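Local coordinates for protein methylocystis parvus OBBP MbnE (Methylocystis parvus OBBP, PDB 5ICQ) that probably binds the copper-chelating peptide methanobactin in the periplasm, as a solute-binding protein of the methanobactin transport machinery, at residues L70-F80 with T86-F96. Sequence-based numbering, arbitrary orientation.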
ATOM      1  N   LEU A  70      -8.367   5.669 -16.781  1.00 17.72           N
ATOM      2  CA  LEU A  70      -7.591   4.614 -16.155  1.00 12.32           C
ATOM      3  C   LEU A  70      -6.937   3.752 -17.222  1.00 14.25           C
ATOM      4  O   LEU A  70      -7.510   3.546 -18.297  1.00 16.53           O
ATOM      5  CB  LEU A  70      -8.485   3.731 -15.268  1.00 15.18           C
ATOM      6  CG  LEU A  70      -9.046   4.405 -14.019  1.00 25.35           C
ATOM      7  CD1 LEU A  70     -10.118   3.536 -13.365  1.00 26.43           C
ATOM      8  CD2 LEU A  70      -7.906   4.711 -13.042  1.00 23.41           C
ATOM      9  N   PRO A  71      -5.743   3.232 -16.955  1.00 19.31           N
ATOM     10  CA  PRO A  71      -5.106   2.331 -17.917  1.00 22.90           C
ATOM     11  C   PRO A  71      -5.648   0.918 -17.778  1.00 25.88           C
ATOM     12  O   PRO A  71      -6.119   0.505 -16.715  1.00 30.02           O
ATOM     13  CB  PRO A  71      -3.626   2.399 -17.522  1.00 28.02           C
ATOM     14  CG  PRO A  71      -3.674   2.578 -16.039  1.00 31.55           C
ATOM     15  CD  PRO A  71      -4.930   3.395 -15.739  1.00 28.77           C
ATOM     16  N   GLY A  72      -5.581   0.170 -18.873  1.00 26.83           N
ATOM     17  CA  GLY A  72      -5.974  -1.225 -18.816  1.00 24.35           C
ATOM     18  C   GLY A  72      -7.420  -1.464 -19.186  1.00 22.72           C
ATOM     19  O   GLY A  72      -7.963  -0.796 -20.073  1.00 21.16           O
ATOM     20  N   THR A  73      -8.061  -2.423 -18.521  1.00 22.16           N
ATOM     21  CA  THR A  73      -9.413  -2.814 -18.889  1.00 25.06           C
ATOM     22  C   THR A  73     -10.115  -3.376 -17.658  1.00 17.38           C
ATOM     23  O   THR A  73      -9.541  -3.450 -16.571  1.00 16.85           O
ATOM     24  CB  THR A  73      -9.394  -3.833 -20.034  1.00 25.95           C
ATOM     25  OG1 THR A  73     -10.728  -4.038 -20.517  1.00 30.54           O
ATOM     26  CG2 THR A  73      -8.817  -5.158 -19.559  1.00 27.03           C
ATOM     27  N   PHE A  74     -11.373  -3.772 -17.839  1.00 19.14           N
ATOM     28  CA  PHE A  74     -12.126  -4.416 -16.773  1.00 19.57           C
ATOM     29  C   PHE A  74     -13.194  -5.293 -17.405  1.00 19.32           C
ATOM     30  O   PHE A  74     -13.643  -5.046 -18.527  1.00 21.21           O
ATOM     31  CB  PHE A  74     -12.774  -3.387 -15.827  1.00 18.53           C
ATOM     32  CG  PHE A  74     -13.957  -2.678 -16.423  1.00 21.94           C
ATOM     33  CD1 PHE A  74     -13.775  -1.601 -17.280  1.00 17.20           C
ATOM     34  CD2 PHE A  74     -15.251  -3.090 -16.135  1.00 18.59           C
ATOM     35  CE1 PHE A  74     -14.859  -0.939 -17.836  1.00 17.08           C
ATOM     36  CE2 PHE A  74     -16.343  -2.434 -16.694  1.00 19.63           C
ATOM     37  CZ  PHE A  74     -16.145  -1.354 -17.540  1.00 19.99           C
ATOM     38  N   ASP A  75     -13.622  -6.315 -16.657  1.00 19.13           N
ATOM     39  CA  ASP A  75     -14.723  -7.154 -17.124  1.00 20.13           C
ATOM     40  C   ASP A  75     -15.690  -7.547 -16.011  1.00 22.30           C
ATOM     41  O   ASP A  75     -16.494  -8.470 -16.209  1.00 19.03           O
ATOM     42  CB  ASP A  75     -14.184  -8.423 -17.795  1.00 27.62           C
ATOM     43  CG  ASP A  75     -13.267  -9.213 -16.889  1.00 33.96           C
ATOM     44  OD1 ASP A  75     -13.156  -8.855 -15.703  1.00 33.50           O
ATOM     45  OD2 ASP A  75     -12.665 -10.201 -17.358  1.00 50.18           O
ATOM     46  N   SER A  76     -15.648  -6.882 -14.859  1.00 15.86           N
ATOM     47  CA  SER A  76     -16.493  -7.254 -13.737  1.00 16.59           C
ATOM     48  C   SER A  76     -16.772  -6.026 -12.887  1.00 17.22           C
ATOM     49  O   SER A  76     -15.944  -5.114 -12.798  1.00 12.84           O
ATOM     50  CB  SER A  76     -15.832  -8.328 -12.872  1.00 19.85           C
ATOM     51  OG  SER A  76     -16.683  -8.720 -11.807  1.00 22.01           O
ATOM     52  N   LEU A  77     -17.948  -6.014 -12.261  1.00 12.41           N
ATOM     53  CA  LEU A  77     -18.299  -4.978 -11.298  1.00 14.02           C
ATOM     54  C   LEU A  77     -18.304  -5.515  -9.871  1.00 19.02           C
ATOM     55  O   LEU A  77     -18.937  -4.923  -8.987  1.00 15.79           O
ATOM     56  CB  LEU A  77     -19.653  -4.360 -11.656  1.00 14.23           C
ATOM     57  CG  LEU A  77     -19.685  -3.721 -13.041  1.00 18.55           C
ATOM     58  CD1 LEU A  77     -21.042  -3.091 -13.343  1.00 15.61           C
ATOM     59  CD2 LEU A  77     -18.566  -2.691 -13.174  1.00 17.28           C
ATOM     60  N   ASN A  78     -17.598  -6.626  -9.625  1.00 15.29           N
ATOM     61  CA  ASN A  78     -17.494  -7.213  -8.291  1.00 13.51           C
ATOM     62  C   ASN A  78     -16.056  -7.082  -7.817  1.00 18.34           C
ATOM     63  O   ASN A  78     -15.180  -7.850  -8.256  1.00 15.75           O
ATOM     64  CB  ASN A  78     -17.929  -8.685  -8.291  1.00 15.37           C
ATOM     65  CG  ASN A  78     -17.941  -9.298  -6.890  1.00 21.48           C
ATOM     66  OD1 ASN A  78     -17.524  -8.673  -5.914  1.00 21.30           O
ATOM     67  ND2 ASN A  78     -18.421 -10.543  -6.794  1.00 17.04           N
ATOM     68  N   PRO A  79     -15.754  -6.131  -6.931  1.00 15.11           N
ATOM     69  CA  PRO A  79     -14.380  -5.970  -6.447  1.00 18.35           C
ATOM     70  C   PRO A  79     -14.003  -6.899  -5.309  1.00 20.35           C
ATOM     71  O   PRO A  79     -12.881  -6.802  -4.811  1.00 17.26           O
ATOM     72  CB  PRO A  79     -14.353  -4.504  -5.976  1.00 20.87           C
ATOM     73  CG  PRO A  79     -15.764  -4.216  -5.574  1.00 13.87           C
ATOM     74  CD  PRO A  79     -16.649  -5.049  -6.473  1.00 13.08           C
ATOM     75  N   PHE A  80     -14.897  -7.789  -4.871  1.00 11.77           N
ATOM     76  CA  PHE A  80     -14.675  -8.520  -3.640  1.00 11.36           C
ATOM     77  C   PHE A  80     -14.433 -10.007  -3.837  1.00 18.53           C
ATOM     78  O   PHE A  80     -14.145 -10.691  -2.851  1.00 19.92           O
ATOM     79  CB  PHE A  80     -15.871  -8.339  -2.692  1.00  9.29           C
ATOM     80  CG  PHE A  80     -16.241  -6.910  -2.463  1.00 14.45           C
ATOM     81  CD1 PHE A  80     -15.314  -6.018  -1.947  1.00 16.34           C
ATOM     82  CD2 PHE A  80     -17.518  -6.455  -2.753  1.00 17.50           C
ATOM     83  CE1 PHE A  80     -15.650  -4.693  -1.734  1.00 18.00           C
ATOM     84  CE2 PHE A  80     -17.862  -5.139  -2.532  1.00 13.72           C
ATOM     85  CZ  PHE A  80     -16.936  -4.255  -2.034  1.00 15.90           C
ATOM     86  N   THR A  86     -11.328  -9.057 -13.712  1.00 36.11           N
ATOM     87  CA  THR A  86     -10.741  -7.723 -13.548  1.00 35.63           C
ATOM     88  C   THR A  86     -11.816  -6.682 -13.232  1.00 17.63           C
ATOM     89  O   THR A  86     -12.544  -6.245 -14.126  1.00 23.55           O
ATOM     90  CB  THR A  86      -9.981  -7.284 -14.810  1.00 38.14           C
ATOM     91  OG1 THR A  86      -9.015  -8.282 -15.159  1.00 41.20           O
ATOM     92  CG2 THR A  86      -9.274  -5.972 -14.564  1.00 35.32           C
ATOM     93  N   ALA A  87     -11.924  -6.292 -11.963  1.00 17.80           N
ATOM     94  CA  ALA A  87     -13.034  -5.454 -11.538  1.00 17.89           C
ATOM     95  C   ALA A  87     -12.751  -3.993 -11.849  1.00 17.96           C
ATOM     96  O   ALA A  87     -11.613  -3.534 -11.753  1.00 16.93           O
ATOM     97  CB  ALA A  87     -13.304  -5.622 -10.043  1.00 16.25           C
ATOM     98  N   ALA A  88     -13.797  -3.275 -12.244  1.00 15.11           N
ATOM     99  CA  ALA A  88     -13.704  -1.835 -12.430  1.00 17.89           C
ATOM    100  C   ALA A  88     -13.367  -1.161 -11.106  1.00 16.10           C
ATOM    101  O   ALA A  88     -13.737  -1.637 -10.034  1.00 16.84           O
ATOM    102  CB  ALA A  88     -15.026  -1.288 -12.967  1.00 17.36           C
ATOM    103  N   GLN A  89     -12.644  -0.046 -11.183  1.00 12.72           N
ATOM    104  CA  GLN A  89     -12.399   0.752  -9.994  1.00 14.31           C
ATOM    105  C   GLN A  89     -13.555   1.724  -9.795  1.00 13.63           C
ATOM    106  O   GLN A  89     -14.436   1.854 -10.640  1.00 14.15           O
ATOM    107  CB  GLN A  89     -11.076   1.508 -10.110  1.00 15.71           C
ATOM    108  CG  GLN A  89      -9.865   0.617  -9.998  1.00 21.11           C
ATOM    109  CD  GLN A  89      -8.599   1.339 -10.410  1.00 34.40           C
ATOM    110  OE1 GLN A  89      -8.035   1.073 -11.470  1.00 43.16           O
ATOM    111  NE2 GLN A  89      -8.162   2.278  -9.584  1.00 23.69           N
ATOM    112  N   GLY A  90     -13.553   2.400  -8.651  1.00 13.87           N
ATOM    113  CA  GLY A  90     -14.588   3.371  -8.371  1.00 15.69           C
ATOM    114  C   GLY A  90     -15.823   2.816  -7.696  1.00 14.62           C
ATOM    115  O   GLY A  90     -16.765   3.578  -7.461  1.00 14.33           O
ATOM    116  N   LEU A  91     -15.856   1.518  -7.369  1.00  8.54           N
ATOM    117  CA  LEU A  91     -17.065   0.957  -6.771  1.00 11.98           C
ATOM    118  C   LEU A  91     -17.033   1.000  -5.255  1.00 15.44           C
ATOM    119  O   LEU A  91     -18.062   1.241  -4.612  1.00 10.78           O
ATOM    120  CB  LEU A  91     -17.268  -0.487  -7.239  1.00 16.10           C
ATOM    121  CG  LEU A  91     -17.514  -0.625  -8.736  1.00 14.76           C
ATOM    122  CD1 LEU A  91     -17.368  -2.099  -9.169  1.00 18.03           C
ATOM    123  CD2 LEU A  91     -18.885  -0.095  -9.088  1.00 21.01           C
ATOM    124  N   VAL A  92     -15.870   0.749  -4.664  1.00 13.71           N
ATOM    125  CA  VAL A  92     -15.748   0.842  -3.221  1.00 16.71           C
ATOM    126  C   VAL A  92     -15.933   2.294  -2.814  1.00 12.69           C
ATOM    127  O   VAL A  92     -15.418   3.209  -3.474  1.00 19.33           O
ATOM    128  CB  VAL A  92     -14.382   0.291  -2.773  1.00 22.86           C
ATOM    129  CG1 VAL A  92     -14.194   0.465  -1.273  1.00 27.43           C
ATOM    130  CG2 VAL A  92     -14.254  -1.183  -3.173  1.00 21.08           C
ATOM    131  N   GLY A  93     -16.701   2.520  -1.748  1.00 13.88           N
ATOM    132  CA  GLY A  93     -16.932   3.874  -1.276  1.00 15.16           C
ATOM    133  C   GLY A  93     -18.093   4.543  -1.990  1.00 12.43           C
ATOM    134  O   GLY A  93     -19.062   4.953  -1.349  1.00 13.72           O
ATOM    135  N   ASN A  94     -18.007   4.642  -3.322  1.00  7.72           N
ATOM    136  CA  ASN A  94     -19.077   5.268  -4.099  1.00  9.65           C
ATOM    137  C   ASN A  94     -20.349   4.429  -4.094  1.00 12.88           C
ATOM    138  O   ASN A  94     -21.458   4.977  -4.063  1.00  8.90           O
ATOM    139  CB  ASN A  94     -18.621   5.493  -5.539  1.00 10.86           C
ATOM    140  CG  ASN A  94     -17.550   6.561  -5.648  1.00 13.63           C
ATOM    141  OD1 ASN A  94     -17.600   7.587  -4.956  1.00 11.27           O
ATOM    142  ND2 ASN A  94     -16.573   6.324  -6.510  1.00 12.00           N
ATOM    143  N   VAL A  95     -20.213   3.108  -4.177  1.00 11.90           N
ATOM    144  CA  VAL A  95     -21.354   2.195  -4.239  1.00  9.43           C
ATOM    145  C   VAL A  95     -21.419   1.306  -3.004  1.00 10.62           C
ATOM    146  O   VAL A  95     -22.433   1.274  -2.303  1.00 11.98           O
ATOM    147  CB  VAL A  95     -21.319   1.343  -5.530  1.00  6.54           C
ATOM    148  CG1 VAL A  95     -22.493   0.386  -5.553  1.00 10.26           C
ATOM    149  CG2 VAL A  95     -21.356   2.237  -6.756  1.00 12.51           C
ATOM    150  N   PHE A  96     -20.333   0.596  -2.706  1.00 10.94           N
ATOM    151  CA  PHE A  96     -20.287  -0.334  -1.580  1.00  8.73           C
ATOM    152  C   PHE A  96     -19.687   0.338  -0.353  1.00 15.07           C
ATOM    153  O   PHE A  96     -18.589   0.902  -0.426  1.00 13.68           O
ATOM    154  CB  PHE A  96     -19.454  -1.565  -1.937  1.00 10.67           C
ATOM    155  CG  PHE A  96     -19.956  -2.306  -3.141  1.00 12.43           C
ATOM    156  CD1 PHE A  96     -21.168  -2.978  -3.101  1.00 14.66           C
ATOM    157  CD2 PHE A  96     -19.202  -2.348  -4.300  1.00 11.31           C
ATOM    158  CE1 PHE A  96     -21.626  -3.679  -4.203  1.00 18.90           C
ATOM    159  CE2 PHE A  96     -19.647  -3.052  -5.411  1.00 16.41           C
ATOM    160  CZ  PHE A  96     -20.862  -3.710  -5.366  1.00 18.29           C
TER
HETATM  161  O   HOH W   1      -6.059   0.972 -13.586  1.00 52.66           O
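The ring of F96 receives the edge of F80 on one face, with F80 CE2 3.6 Å from F96 CD2. The planes stand at 69°, a T-shaped pair. V95 CG1 covers the opposite face of F96, and L77 O sits at its edge. P79 CD packs on F96 CE2 at 3.8 Å. F80 in turn carries P79 CG over the centre of one face and meets F96 CB at its edge. Without the F96 ring, as with an alanine here, the F80 edge would probably lose the face it rests on, with a gap beside P79 CD. Further along, A88 CB lies over one face of the F74 ring, 4.1 Å from its centroid, a CH-pi contact. With chi1 at 73°, F74 CG lies between the backbone N and the carbonyl carbon, which turns the ring to A88. L77 CD2 touches the same methyl, and Y267 of strand 262-268 and L238 of strand 237-242 also pack on A88.

The backbones join beside A88. A88 N donates to S76 O at 2.9 Å. D75 N donates to T86 O at 2.8 Å; S76 N adds a weak bond to the same oxygen. D75 OD1 returns the grip by accepting from T86 N at 2.7 Å, on its syn side. At the end of the strand, a water bridges P71 O and Q89 OE1. S76 OG accepts from N78 N in an ST turn, and N78 OD1 from F80 N in an Asx turn.

S76 and A87 thus form a single beta bridge within the long connection that follows edge strand 65-71 of the mixed sheet, in a family 5 extracellular solute-binding protein.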